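Local atomic coordinates of Cg6181-pa, isoform A (Drosophila melanogaster, PDB entry 2VXG), a protein that seems to act in mRNA decapping during mRNA decay and is required to silence a subset of endogenous miRNA targets, the chain here being its C-terminal domain. Residues Q9-A13 and G14-K18; G30-E33 and F34-H38; L58-I61 and Q62-A66; I86-D90 and P91-E95; R125-M128 and K129-T133. All coordinates share one frame; numbering follows the deposited sequence.

Contact 1 of 5, residues Q9-A13 and G14-K18; sequences QLLMA and GQINK
Gln15 folds back against Leu10, and its side chain can be followed atom by atom along the end of helix 2-13. Gln15 CB lies 3.6 Å from Leu10 O and also brushes Leu10 CD2. CG is turned away from the carbonyl carbon, beside the backbone N (chi1 -65°), and beyond it the chain runs extended, bringing Gln15 CD to 4.0 Å from Leu10 CD2. At the tip, Gln15 OE1 is modelled 3.0 Å from Leu10 CD2, a tight approach whose exact value is doubtful, and passes 4.0 Å from Ala13 CB. The backbone forms a Schellman motif with Gly14 as its C-prime residue. Gln15 N donates to Leu10 O at 2.8 Å, coming from above the carbonyl plane, while Gly14 N makes a weak bond to Leu11 O at 3.1 Å. At the positive phi of Gly14 (88°) a CB would collide with Ala13 O. Across the turn Leu11 CD2 meets Ile16 CG1 at 4.0 Å, and both residues pack on Thr39. The amide oxygen sits beside two methyl groups, which offer it no hydrogen bond; the polar grip comes from the two backbone bonds, so the main chain probably sets the turn into helix 16-25, with the side chains adding van der Waals contact.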
loop_
_atom_site.group_PDB
_atom_site.type_symbol
_atom_site.label_atom_id
_atom_site.label_comp_id
_atom_site.label_asym_id
_atom_site.label_seq_id
_atom_site.Cartn_x
_atom_site.Cartn_y
_atom_site.Cartn_z
ATOM N N GLN A 9 -3.228 -7.393 18.328
ATOM C CA GLN A 9 -3.309 -8.800 18.706
ATOM C C GLN A 9 -2.889 -9.760 17.582
ATOM O O GLN A 9 -2.036 -10.656 17.758
ATOM C CB GLN A 9 -4.732 -9.075 19.132
ATOM C CG GLN A 9 -5.005 -10.461 19.602
ATOM C CD GLN A 9 -6.111 -10.493 20.629
ATOM O OE1 GLN A 9 -7.237 -10.004 20.372
ATOM N NE2 GLN A 9 -5.821 -11.085 21.805
ATOM N N LEU A 10 -3.517 -9.574 16.428
ATOM C CA LEU A 10 -3.263 -10.414 15.240
ATOM C C LEU A 10 -1.809 -10.345 14.822
ATOM O O LEU A 10 -1.176 -11.369 14.635
ATOM C CB LEU A 10 -4.205 -10.001 14.098
ATOM C CG LEU A 10 -5.643 -10.447 14.398
ATOM C CD1 LEU A 10 -6.694 -9.805 13.503
ATOM C CD2 LEU A 10 -5.710 -11.992 14.360
ATOM N N LEU A 11 -1.303 -9.124 14.682
ATOM C CA LEU A 11 0.106 -8.846 14.376
ATOM C C LEU A 11 1.080 -9.468 15.356
ATOM O O LEU A 11 2.113 -9.975 14.949
ATOM C CB LEU A 11 0.360 -7.327 14.355
ATOM C CG LEU A 11 -0.289 -6.574 13.207
ATOM C CD1 LEU A 11 -0.065 -5.050 13.333
ATOM C CD2 LEU A 11 0.221 -7.103 11.875
ATOM N N MET A 12 0.785 -9.395 16.652
ATOM C CA MET A 12 1.658 -10.063 17.642
ATOM C C MET A 12 1.592 -11.576 17.456
ATOM O O MET A 12 2.601 -12.280 17.611
ATOM C CB MET A 12 1.286 -9.675 19.098
ATOM C CG MET A 12 1.387 -8.163 19.415
ATOM S SD MET A 12 1.826 -7.711 21.136
ATOM C CE MET A 12 3.595 -7.864 21.004
ATOM N N ALA A 13 0.413 -12.090 17.135
ATOM C CA ALA A 13 0.248 -13.514 16.891
ATOM C C ALA A 13 0.900 -13.937 15.564
ATOM O O ALA A 13 1.147 -15.116 15.335
ATOM C CB ALA A 13 -1.231 -13.917 16.928
ATOM N N GLY A 14 1.237 -12.969 14.723
ATOM C CA GLY A 14 1.880 -13.246 13.439
ATOM C C GLY A 14 0.850 -13.487 12.358
ATOM O O GLY A 14 1.202 -13.828 11.218
ATOM N N GLN A 15 -0.425 -13.280 12.704
ATOM C CA GLN A 15 -1.519 -13.372 11.739
ATOM C C GLN A 15 -1.624 -12.065 10.932
ATOM O O GLN A 15 -2.607 -11.330 11.014
ATOM C CB GLN A 15 -2.825 -13.720 12.466
ATOM C CG GLN A 15 -2.765 -15.157 13.116
ATOM C CD GLN A 15 -3.989 -15.536 13.939
ATOM O OE1 GLN A 15 -4.517 -14.735 14.715
ATOM N NE2 GLN A 15 -4.419 -16.792 13.811
ATOM N N ILE A 16 -0.577 -11.782 10.155
ATOM C CA ILE A 16 -0.432 -10.487 9.493
ATOM C C ILE A 16 -1.495 -10.188 8.428
ATOM O O ILE A 16 -2.009 -9.057 8.357
ATOM C CB ILE A 16 0.998 -10.331 8.907
ATOM C CG1 ILE A 16 1.237 -8.906 8.399
ATOM C CG2 ILE A 16 1.233 -11.361 7.828
ATOM C CD1 ILE A 16 2.735 -8.587 8.135
ATOM N N ASN A 17 -1.837 -11.169 7.592
ATOM C CA ASN A 17 -2.860 -10.920 6.577
ATOM C C ASN A 17 -4.223 -10.693 7.207
ATOM O O ASN A 17 -4.912 -9.778 6.797
ATOM C CB ASN A 17 -2.931 -12.040 5.552
ATOM C CG ASN A 17 -1.772 -12.000 4.630
ATOM O OD1 ASN A 17 -1.659 -11.091 3.812
ATOM N ND2 ASN A 17 -0.842 -12.923 4.811
ATOM N N LYS A 18 -4.578 -11.476 8.221
ATOM C CA LYS A 18 -5.835 -11.227 8.928
ATOM C C LYS A 18 -5.896 -9.811 9.526
ATOM O O LYS A 18 -6.939 -9.219 9.518
ATOM C CB LYS A 18 -6.142 -12.274 10.016
ATOM C CG LYS A 18 -6.350 -13.707 9.500
ATOM C CD LYS A 18 -6.837 -14.637 10.578
ATOM C CE LYS A 18 -6.795 -16.123 10.138
ATOM N NZ LYS A 18 -7.676 -16.973 11.033
#

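Contact 2 of 5, residues G30-E33 and F34-H38; sequences GLVE and FTLRH
Thr35 has its hydroxyl beside its own backbone N, opposite the carbonyl carbon (chi1 -51°), which turns OG1 back to Leu31 O at 2.7 Å. Thr35 N binds Leu31 O as well, at 2.8 Å from the other face of the carbonyl plane, giving that acceptor two grips. In Phe34, CG stands opposite the backbone N (chi1 167°), which swings the ring out to where CD2 meets Leu31 CD1 obliquely at 4.0 Å. A helical threonine commonly satisfies its hydroxyl in this way, on the carbonyl four residues back, here in helix 29-38, whose Thr35 also packs against Ile7, Phe20 and Ala23 of the first two helices. A valine in its place would probably cost Leu31 O its second donor, leaving the amide bond to hold it. On another side, Arg37 brings one guanidinium face near Glu33 O. Arg37 NH2 donates to a water, 3.0 Å away, that in turn donates to Gly30 O at 2.6 Å. Glu33 itself turns to Lys75 for a salt bridge through OE2. His38 ND1 donates to Phe34 O at 2.9 Å, almost in the imidazole plane, and lies above one face of the Phe34 ring, out toward its rim.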
loop_
_atom_site.group_PDB
_atom_site.type_symbol
_atom_site.label_atom_id
_atom_site.label_comp_id
_atom_site.label_asym_id
_atom_site.label_seq_id
_atom_site.Cartn_x
_atom_site.Cartn_y
_atom_site.Cartn_z
ATOM N N GLY A 30 -6.762 5.914 8.079
ATOM C CA GLY A 30 -6.121 6.115 9.385
ATOM C C GLY A 30 -5.839 4.800 10.129
ATOM O O GLY A 30 -4.795 4.641 10.797
ATOM N N LEU A 31 -6.756 3.849 10.024
ATOM C CA LEU A 31 -6.546 2.537 10.640
ATOM C C LEU A 31 -5.466 1.719 9.908
ATOM O O LEU A 31 -4.674 1.023 10.541
ATOM C CB LEU A 31 -7.857 1.769 10.663
ATOM C CG LEU A 31 -7.800 0.435 11.405
ATOM C CD1 LEU A 31 -7.485 0.674 12.943
ATOM C CD2 LEU A 31 -9.187 -0.236 11.169
ATOM N N VAL A 32 -5.445 1.837 8.590
ATOM C CA VAL A 32 -4.388 1.283 7.776
ATOM C C VAL A 32 -3.033 1.836 8.224
ATOM O O VAL A 32 -2.092 1.045 8.422
ATOM C CB VAL A 32 -4.624 1.520 6.260
ATOM C CG1 VAL A 32 -3.413 0.992 5.437
ATOM C CG2 VAL A 32 -5.932 0.834 5.804
ATOM N N GLU A 33 -2.928 3.166 8.364
ATOM C CA GLU A 33 -1.676 3.788 8.859
ATOM C C GLU A 33 -1.258 3.316 10.234
ATOM O O GLU A 33 -0.105 2.943 10.413
ATOM C CB GLU A 33 -1.734 5.295 8.807
ATOM C CG GLU A 33 -1.817 5.807 7.429
ATOM C CD GLU A 33 -1.867 7.333 7.369
ATOM O OE1 GLU A 33 -1.019 7.966 8.053
ATOM O OE2 GLU A 33 -2.757 7.878 6.631
ATOM N N PHE A 34 -2.205 3.252 11.177
ATOM C CA PHE A 34 -2.002 2.607 12.500
ATOM C C PHE A 34 -1.436 1.193 12.341
ATOM O O PHE A 34 -0.470 0.801 13.015
ATOM C CB PHE A 34 -3.367 2.573 13.263
ATOM C CG PHE A 34 -3.392 1.663 14.510
ATOM C CD1 PHE A 34 -3.034 2.163 15.761
ATOM C CD2 PHE A 34 -3.824 0.352 14.409
ATOM C CE1 PHE A 34 -3.075 1.368 16.893
ATOM C CE2 PHE A 34 -3.876 -0.451 15.506
ATOM C CZ PHE A 34 -3.505 0.046 16.766
ATOM N N THR A 35 -2.046 0.417 11.450
ATOM C CA THR A 35 -1.590 -0.944 11.192
ATOM C C THR A 35 -0.137 -0.912 10.690
ATOM O O THR A 35 0.684 -1.650 11.209
ATOM C CB THR A 35 -2.519 -1.680 10.197
ATOM O OG1 THR A 35 -3.865 -1.551 10.656
ATOM C CG2 THR A 35 -2.164 -3.154 10.032
ATOM N N LEU A 36 0.169 -0.050 9.712
ATOM C CA LEU A 36 1.540 0.010 9.114
ATOM C C LEU A 36 2.564 0.420 10.170
ATOM O O LEU A 36 3.639 -0.152 10.268
ATOM C CB LEU A 36 1.607 0.982 7.948
ATOM C CG LEU A 36 0.761 0.727 6.699
ATOM C CD1 LEU A 36 0.929 1.897 5.755
ATOM C CD2 LEU A 36 1.122 -0.542 6.032
ATOM N N ARG A 37 2.166 1.388 10.990
ATOM C CA ARG A 37 2.916 1.805 12.172
ATOM C C ARG A 37 3.242 0.671 13.164
ATOM O O ARG A 37 4.305 0.689 13.746
ATOM C CB ARG A 37 2.173 2.998 12.796
ATOM C CG ARG A 37 2.567 3.469 14.163
ATOM C CD ARG A 37 1.429 4.365 14.732
ATOM N NE ARG A 37 0.929 5.254 13.688
ATOM C CZ ARG A 37 -0.334 5.667 13.530
ATOM N NH1 ARG A 37 -1.309 5.323 14.361
ATOM N NH2 ARG A 37 -0.618 6.466 12.505
ATOM N N HIS A 38 2.394 -0.349 13.311
ATOM C CA HIS A 38 2.674 -1.476 14.213
ATOM C C HIS A 38 3.125 -2.755 13.560
ATOM O O HIS A 38 3.221 -3.760 14.243
ATOM C CB HIS A 38 1.433 -1.847 15.031
ATOM C CG HIS A 38 1.083 -0.830 16.047
ATOM N ND1 HIS A 38 0.320 0.276 15.752
ATOM C CD2 HIS A 38 1.455 -0.704 17.338
ATOM C CE1 HIS A 38 0.216 1.026 16.831
ATOM N NE2 HIS A 38 0.895 0.456 17.802
HETATM O O HOH W 1 -3.595 6.447 12.311
#

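Contact 3 of 5, residues L58-I61 and Q62-A66; sequences LSLI and QQISA
Leu60 and Ile64, one helical turn apart, lie side by side and point the same way, and theirs is the apolar part of this contact. The two CD1 atoms touch, Leu60 CD1 to Ile64 CD1 being 3.7 Å, and Leu60 CG approaches that same isoleucine methyl just as closely. Polar side-chain bonding comes in two forms. The first is direct: Ser65 turns OG into the crowded position between its backbone N and carbonyl carbon (chi1 73°), from which it donates to Ile61 O at 2.9 Å; this gives the buried hydroxyl an acceptor inside its own helix. Ser65 N reaches Ile61 O too, at 3.2 Å and from the opposite face of the carbonyl plane, so that oxygen is held by two donors. The second form runs through water. One molecule sits 2.8 Å from Ser59 OG, donates to Gln62 OE1 at 2.6 Å and accepts from Gln63 NE2 at 3.1 Å, tying three side chains on one flank of the helix. Gln63 NE2 has a further hydrogen bond to Leu24 O. The remaining bonds are the usual main-chain ones of an alpha helix, such as Ile64 N to Leu60 O at 2.9 Å, an almost straight bond. Helix 54-66 runs close to the centre of this all-helical domain and is packed on several sides. Leu60 rests on Val32 and Leu36 of helix 29-38 and on Tyr78, Ile64 meets Leu79 of helix 73-85, and Ile61 is set against Val100 and Leu104 of helix 91-114.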
loop_
_atom_site.group_PDB
_atom_site.type_symbol
_atom_site.label_atom_id
_atom_site.label_comp_id
_atom_site.label_asym_id
_atom_site.label_seq_id
_atom_site.Cartn_x
_atom_site.Cartn_y
_atom_site.Cartn_z
ATOM N N LEU A 58 -2.292 -5.398 -3.266
ATOM C CA LEU A 58 -2.991 -4.569 -4.297
ATOM C C LEU A 58 -4.027 -3.616 -3.681
ATOM O O LEU A 58 -4.217 -2.499 -4.132
ATOM C CB LEU A 58 -3.645 -5.429 -5.359
ATOM C CG LEU A 58 -2.691 -6.152 -6.339
ATOM C CD1 LEU A 58 -3.369 -7.178 -7.268
ATOM C CD2 LEU A 58 -1.804 -5.175 -7.143
ATOM N N SER A 59 -4.708 -4.078 -2.648
ATOM C CA SER A 59 -5.630 -3.230 -1.850
ATOM C C SER A 59 -4.902 -2.099 -1.087
ATOM O O SER A 59 -5.362 -0.964 -1.065
ATOM C CB SER A 59 -6.400 -4.122 -0.865
ATOM O OG SER A 59 -7.288 -3.379 -0.019
ATOM N N LEU A 60 -3.792 -2.427 -0.455
ATOM C CA LEU A 60 -2.957 -1.460 0.243
ATOM C C LEU A 60 -2.489 -0.402 -0.750
ATOM O O LEU A 60 -2.620 0.805 -0.486
ATOM C CB LEU A 60 -1.772 -2.181 0.911
ATOM C CG LEU A 60 -0.791 -1.455 1.807
ATOM C CD1 LEU A 60 -1.631 -0.852 2.964
ATOM C CD2 LEU A 60 0.300 -2.429 2.340
ATOM N N ILE A 61 -2.036 -0.843 -1.923
ATOM C CA ILE A 61 -1.622 0.095 -2.982
ATOM C C ILE A 61 -2.792 1.036 -3.365
ATOM O O ILE A 61 -2.604 2.273 -3.453
ATOM C CB ILE A 61 -1.120 -0.623 -4.281
ATOM C CG1 ILE A 61 0.301 -1.175 -4.065
ATOM C CG2 ILE A 61 -1.094 0.359 -5.464
ATOM C CD1 ILE A 61 0.745 -2.171 -5.153
ATOM N N GLN A 62 -3.948 0.459 -3.547
ATOM C CA GLN A 62 -5.128 1.177 -3.837
ATOM C C GLN A 62 -5.494 2.232 -2.774
ATOM O O GLN A 62 -5.666 3.387 -3.058
ATOM C CB GLN A 62 -6.227 0.181 -4.121
ATOM C CG GLN A 62 -7.458 0.749 -4.658
ATOM C CD GLN A 62 -8.408 1.234 -3.602
ATOM O OE1 GLN A 62 -8.758 0.502 -2.702
ATOM N NE2 GLN A 62 -8.844 2.448 -3.719
ATOM N N GLN A 63 -5.520 1.804 -1.543
ATOM C CA GLN A 63 -5.995 2.602 -0.435
ATOM C C GLN A 63 -5.049 3.758 -0.060
ATOM O O GLN A 63 -5.509 4.869 0.202
ATOM C CB GLN A 63 -6.283 1.726 0.782
ATOM C CG GLN A 63 -7.477 0.789 0.505
ATOM C CD GLN A 63 -8.205 0.355 1.725
ATOM O OE1 GLN A 63 -8.080 0.936 2.791
ATOM N NE2 GLN A 63 -8.967 -0.726 1.584
ATOM N N ILE A 64 -3.756 3.477 -0.044
ATOM C CA ILE A 64 -2.742 4.475 0.265
ATOM C C ILE A 64 -2.802 5.582 -0.826
ATOM O O ILE A 64 -2.757 6.785 -0.507
ATOM C CB ILE A 64 -1.322 3.877 0.357
ATOM C CG1 ILE A 64 -1.176 2.967 1.589
ATOM C CG2 ILE A 64 -0.271 5.042 0.412
ATOM C CD1 ILE A 64 0.131 2.170 1.633
ATOM N N SER A 65 -2.885 5.164 -2.088
ATOM C CA SER A 65 -2.863 6.104 -3.218
ATOM C C SER A 65 -4.197 6.782 -3.514
ATOM O O SER A 65 -4.235 7.803 -4.235
ATOM C CB SER A 65 -2.346 5.475 -4.498
ATOM O OG SER A 65 -3.245 4.567 -5.099
ATOM N N ALA A 66 -5.288 6.202 -3.020
ATOM C CA ALA A 66 -6.625 6.793 -3.203
ATOM C C ALA A 66 -6.706 8.181 -2.574
ATOM O O ALA A 66 -7.538 9.010 -2.970
ATOM C CB ALA A 66 -7.722 5.885 -2.583
HETATM O O HOH W 2 -9.158 -1.707 -1.306
#

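Contact 4 of 5, residues I86-D90 and P91-E95; sequences INMAD and PITRE
The carboxylate of Asp90 receives two backbone N-H groups of the following segment on one oxygen. Ile92 N comes to OD1 nearly along its C-O direction, the distance from Ile92 N to Asp90 OD1 being 2.9 Å, though the bond is bent to 133° at the hydrogen. Thr93 N arrives from above the carboxylate plane, 56° out of it, and makes a straighter bond to Asp90 OD1 at 3.2 Å. The amide of Asn87 is the other flat group: its OD1 takes Ala89 N, also from above the plane, at 2.9 Å, an Asx turn. That turn overlaps a type I beta turn from Asn87 to Asp90, and together they lead the chain into helix 91-114, for which Asp90 is the N-cap and Pro91 the first helical residue. With CG opposite the backbone N (chi1 177°), the Asp90 side chain curls over the helix start, where its negative charge probably sits well against the positive end of the helix dipole. Were an alanine here, Ile92 N and Thr93 N would probably lose their capping acceptor, and the first turn would be likely to fray. Asp90 O meanwhile takes Arg94 N at 2.8 Å. Thr93 turns its methyl to the loop, beside Asn87 O, where Thr93 CG2 meets Ile86 CG2 at 3.5 Å, tighter than usual, and Met88 SD at 4.0 Å. Its hydroxyl OG1 is hydrogen-bonded to Gln54 OE1 of helix 54-66, an acceptor that Asn87 N shares.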
loop_
_atom_site.group_PDB
_atom_site.type_symbol
_atom_site.label_atom_id
_atom_site.label_comp_id
_atom_site.label_asym_id
_atom_site.label_seq_id
_atom_site.Cartn_x
_atom_site.Cartn_y
_atom_site.Cartn_z
ATOM N N ILE A 86 4.612 -7.263 -5.769
ATOM C CA ILE A 86 3.683 -7.767 -6.786
ATOM C C ILE A 86 4.302 -8.932 -7.572
ATOM O O ILE A 86 5.385 -8.809 -8.166
ATOM C CB ILE A 86 3.278 -6.691 -7.802
ATOM C CG1 ILE A 86 2.453 -5.583 -7.175
ATOM C CG2 ILE A 86 2.441 -7.289 -8.950
ATOM C CD1 ILE A 86 2.021 -4.514 -8.234
ATOM N N ASN A 87 3.606 -10.067 -7.578
ATOM C CA ASN A 87 4.066 -11.245 -8.274
ATOM C C ASN A 87 3.246 -11.395 -9.533
ATOM O O ASN A 87 2.084 -11.810 -9.495
ATOM C CB ASN A 87 3.959 -12.506 -7.409
ATOM C CG ASN A 87 4.171 -13.778 -8.214
ATOM O OD1 ASN A 87 4.815 -13.760 -9.262
ATOM N ND2 ASN A 87 3.641 -14.884 -7.726
ATOM N N MET A 88 3.859 -11.048 -10.654
ATOM C CA MET A 88 3.165 -11.073 -11.939
ATOM C C MET A 88 2.939 -12.485 -12.509
ATOM O O MET A 88 2.272 -12.619 -13.530
ATOM C CB MET A 88 3.879 -10.162 -12.974
ATOM C CG MET A 88 3.720 -8.625 -12.758
ATOM S SD MET A 88 2.009 -8.042 -12.421
ATOM C CE MET A 88 1.280 -8.160 -14.065
ATOM N N ALA A 89 3.477 -13.522 -11.859
ATOM C CA ALA A 89 3.157 -14.909 -12.196
ATOM C C ALA A 89 1.852 -15.362 -11.562
ATOM O O ALA A 89 1.294 -16.392 -11.949
ATOM C CB ALA A 89 4.282 -15.846 -11.779
ATOM N N ASP A 90 1.353 -14.618 -10.579
ATOM C CA ASP A 90 0.084 -15.010 -9.946
ATOM C C ASP A 90 -1.027 -14.638 -10.929
ATOM O O ASP A 90 -1.161 -13.498 -11.276
ATOM C CB ASP A 90 -0.054 -14.323 -8.569
ATOM C CG ASP A 90 -1.359 -14.613 -7.875
ATOM O OD1 ASP A 90 -2.430 -14.593 -8.515
ATOM O OD2 ASP A 90 -1.317 -14.796 -6.646
ATOM N N PRO A 91 -1.835 -15.618 -11.363
ATOM C CA PRO A 91 -2.865 -15.355 -12.388
ATOM C C PRO A 91 -3.935 -14.289 -12.001
ATOM O O PRO A 91 -4.434 -13.561 -12.867
ATOM C CB PRO A 91 -3.493 -16.735 -12.615
ATOM C CG PRO A 91 -3.192 -17.524 -11.368
ATOM C CD PRO A 91 -1.860 -17.022 -10.902
ATOM N N ILE A 92 -4.244 -14.179 -10.717
ATOM C CA ILE A 92 -5.159 -13.149 -10.240
ATOM C C ILE A 92 -4.475 -11.800 -10.308
ATOM O O ILE A 92 -5.040 -10.817 -10.802
ATOM C CB ILE A 92 -5.627 -13.423 -8.806
ATOM C CG1 ILE A 92 -6.585 -14.631 -8.816
ATOM C CG2 ILE A 92 -6.303 -12.176 -8.252
ATOM C CD1 ILE A 92 -7.201 -15.017 -7.472
ATOM N N THR A 93 -3.243 -11.748 -9.808
ATOM C CA THR A 93 -2.481 -10.534 -9.877
ATOM C C THR A 93 -2.316 -10.079 -11.329
ATOM O O THR A 93 -2.469 -8.913 -11.638
ATOM C CB THR A 93 -1.117 -10.724 -9.250
ATOM O OG1 THR A 93 -1.283 -11.068 -7.867
ATOM C CG2 THR A 93 -0.245 -9.429 -9.427
ATOM N N ARG A 94 -1.999 -11.009 -12.222
ATOM C CA ARG A 94 -1.829 -10.663 -13.641
ATOM C C ARG A 94 -3.067 -9.980 -14.285
ATOM O O ARG A 94 -2.945 -9.051 -15.104
ATOM C CB ARG A 94 -1.398 -11.917 -14.386
ATOM C CG ARG A 94 -2.091 -12.207 -15.714
ATOM C CD ARG A 94 -1.602 -13.546 -16.267
ATOM N NE ARG A 94 -0.148 -13.688 -16.081
ATOM C CZ ARG A 94 0.792 -13.109 -16.840
ATOM N NH1 ARG A 94 0.469 -12.315 -17.860
ATOM N NH2 ARG A 94 2.078 -13.319 -16.564
ATOM N N GLU A 95 -4.252 -10.437 -13.900
ATOM C CA GLU A 95 -5.521 -9.861 -14.346
ATOM C C GLU A 95 -5.883 -8.555 -13.619
ATOM O O GLU A 95 -6.379 -7.604 -14.226
ATOM C CB GLU A 95 -6.636 -10.867 -14.085
ATOM C CG GLU A 95 -7.983 -10.457 -14.645
ATOM C CD GLU A 95 -9.177 -11.087 -13.944
ATOM O OE1 GLU A 95 -10.295 -10.862 -14.434
ATOM O OE2 GLU A 95 -9.011 -11.772 -12.913
#

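Contact 5 of 5, residues R125-M128 and K129-T133; sequences RLLM and KAIIT
Ile131 lies against the preceding turn at Leu127: its CG1 comes to 3.2 Å from Leu127 O, while its CD1 is 4.4 Å from Leu127 CG, a looser apolar contact. CG1 is placed there by standing opposite the carbonyl carbon, beside the backbone N (chi1 -76°). Ile132 repeats the arrangement one residue on, with CG1 3.4 Å from Met128 O. Ala130 CB rests 3.4 Å from Leu127 O, and Lys129 brings CB toward Leu126 O before its ammonium end runs off away from the preceding turn. The next layer is the main chain that holds these groups in place. Ile131 N donates to Leu127 O at 2.9 Å and Ala130 N to Leu126 O at 3.1 Å; Lys129 N to Arg125 O is longer, and Ile132 N to Met128 O is weak. Further out, helix 121-134, the last of the domain, lays Met128, Leu127, Ile131 and Ala130 on two earlier helices. Met128 touches Tyr105, Cys108 and Ile112 of helix 91-114, Tyr105 being a phosphorylation site that is unmodified in this model, and Ile131 touches Leu104. Leu127 is set on Gln76, Asn80 and Leu83 of helix 73-85, and Ala130 also meets Leu83.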
loop_
_atom_site.group_PDB
_atom_site.type_symbol
_atom_site.label_atom_id
_atom_site.label_comp_id
_atom_site.label_asym_id
_atom_site.label_seq_id
_atom_site.Cartn_x
_atom_site.Cartn_y
_atom_site.Cartn_z
ATOM N N ARG A 125 7.600 10.367 -8.404
ATOM C CA ARG A 125 7.968 10.387 -9.808
ATOM C C ARG A 125 8.758 9.127 -10.199
ATOM O O ARG A 125 8.523 8.552 -11.252
ATOM C CB ARG A 125 8.734 11.659 -10.174
ATOM C CG ARG A 125 7.889 12.958 -10.097
ATOM C CD ARG A 125 8.830 14.158 -10.379
ATOM N NE ARG A 125 9.166 14.214 -11.793
ATOM C CZ ARG A 125 10.336 14.600 -12.304
ATOM N NH1 ARG A 125 11.336 14.992 -11.524
ATOM N NH2 ARG A 125 10.509 14.578 -13.625
ATOM N N LEU A 126 9.625 8.668 -9.312
ATOM C CA LEU A 126 10.367 7.458 -9.571
ATOM C C LEU A 126 9.418 6.259 -9.565
ATOM O O LEU A 126 9.574 5.326 -10.361
ATOM C CB LEU A 126 11.433 7.236 -8.476
ATOM C CG LEU A 126 12.253 5.955 -8.653
ATOM C CD1 LEU A 126 13.063 6.055 -9.916
ATOM C CD2 LEU A 126 13.134 5.748 -7.429
ATOM N N LEU A 127 8.487 6.241 -8.620
ATOM C CA LEU A 127 7.506 5.191 -8.583
ATOM C C LEU A 127 6.712 5.074 -9.892
ATOM O O LEU A 127 6.458 3.951 -10.328
ATOM C CB LEU A 127 6.620 5.291 -7.334
ATOM C CG LEU A 127 5.561 4.188 -7.088
ATOM C CD1 LEU A 127 6.078 2.914 -6.416
ATOM C CD2 LEU A 127 4.377 4.749 -6.255
ATOM N N MET A 128 6.343 6.213 -10.498
ATOM C CA MET A 128 5.604 6.273 -11.753
ATOM C C MET A 128 6.409 5.658 -12.917
ATOM O O MET A 128 5.867 4.914 -13.736
ATOM C CB MET A 128 5.210 7.726 -12.041
ATOM C CG MET A 128 4.171 8.288 -11.085
ATOM S SD MET A 128 3.952 10.063 -11.195
ATOM C CE MET A 128 4.799 10.703 -9.766
ATOM N N LYS A 129 7.723 5.865 -12.921
ATOM C CA LYS A 129 8.614 5.119 -13.872
ATOM C C LYS A 129 8.639 3.602 -13.646
ATOM O O LYS A 129 8.597 2.807 -14.600
ATOM C CB LYS A 129 10.052 5.615 -13.803
ATOM C CG LYS A 129 10.277 6.970 -14.322
ATOM C CD LYS A 129 10.142 7.089 -15.844
ATOM C CE LYS A 129 9.996 8.562 -16.230
ATOM N NZ LYS A 129 10.154 8.792 -17.684
ATOM N N ALA A 130 8.728 3.193 -12.390
ATOM C CA ALA A 130 8.731 1.786 -12.045
ATOM C C ALA A 130 7.435 1.114 -12.476
ATOM O O ALA A 130 7.457 -0.029 -12.924
ATOM C CB ALA A 130 8.904 1.610 -10.555
ATOM N N ILE A 131 6.319 1.834 -12.297
ATOM C CA ILE A 131 4.996 1.342 -12.635
ATOM C C ILE A 131 4.920 1.000 -14.121
ATOM O O ILE A 131 4.329 -0.049 -14.495
ATOM C CB ILE A 131 3.884 2.387 -12.252
ATOM C CG1 ILE A 131 3.652 2.379 -10.736
ATOM C CG2 ILE A 131 2.550 2.085 -12.971
ATOM C CD1 ILE A 131 2.663 3.431 -10.295
ATOM N N ILE A 132 5.530 1.854 -14.949
ATOM C CA ILE A 132 5.564 1.632 -16.401
ATOM C C ILE A 132 6.144 0.247 -16.717
ATOM O O ILE A 132 5.630 -0.452 -17.581
ATOM C CB ILE A 132 6.314 2.769 -17.149
ATOM C CG1 ILE A 132 5.555 4.099 -16.984
ATOM C CG2 ILE A 132 6.477 2.414 -18.639
ATOM C CD1 ILE A 132 6.156 5.287 -17.733
ATOM N N THR A 133 7.170 -0.168 -15.964
ATOM C CA THR A 133 7.815 -1.478 -16.152
ATOM C C THR A 133 6.897 -2.622 -15.779
ATOM O O THR A 133 6.849 -3.638 -16.462
ATOM C CB THR A 133 9.138 -1.578 -15.352
ATOM O OG1 THR A 133 10.035 -0.563 -15.816
ATOM C CG2 THR A 133 9.803 -2.922 -15.543
#

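The five contacts follow one another along the chain, from the first helix to the last of this all-helical C-terminal domain. Contact 1 joins helices 2-13 and 16-25, and contact 2 lies in helix 29-38, their centres about 13 Å apart and touching where Leu11 CD1 meets His38 O. Contact 2 in turn packs on contact 3, with Leu36 CD1 4.2 Å from Ile64 CD1. Ile86 carries the packing on from contact 3 to contact 4, the entry to helix 91-114. Contact 5, in the next helix, 121-134, touches none of the others, its nearest atoms about 7 Å from contacts 3 and 4. Helix 54-66 thus links the N-terminal helices with the C-terminal ones.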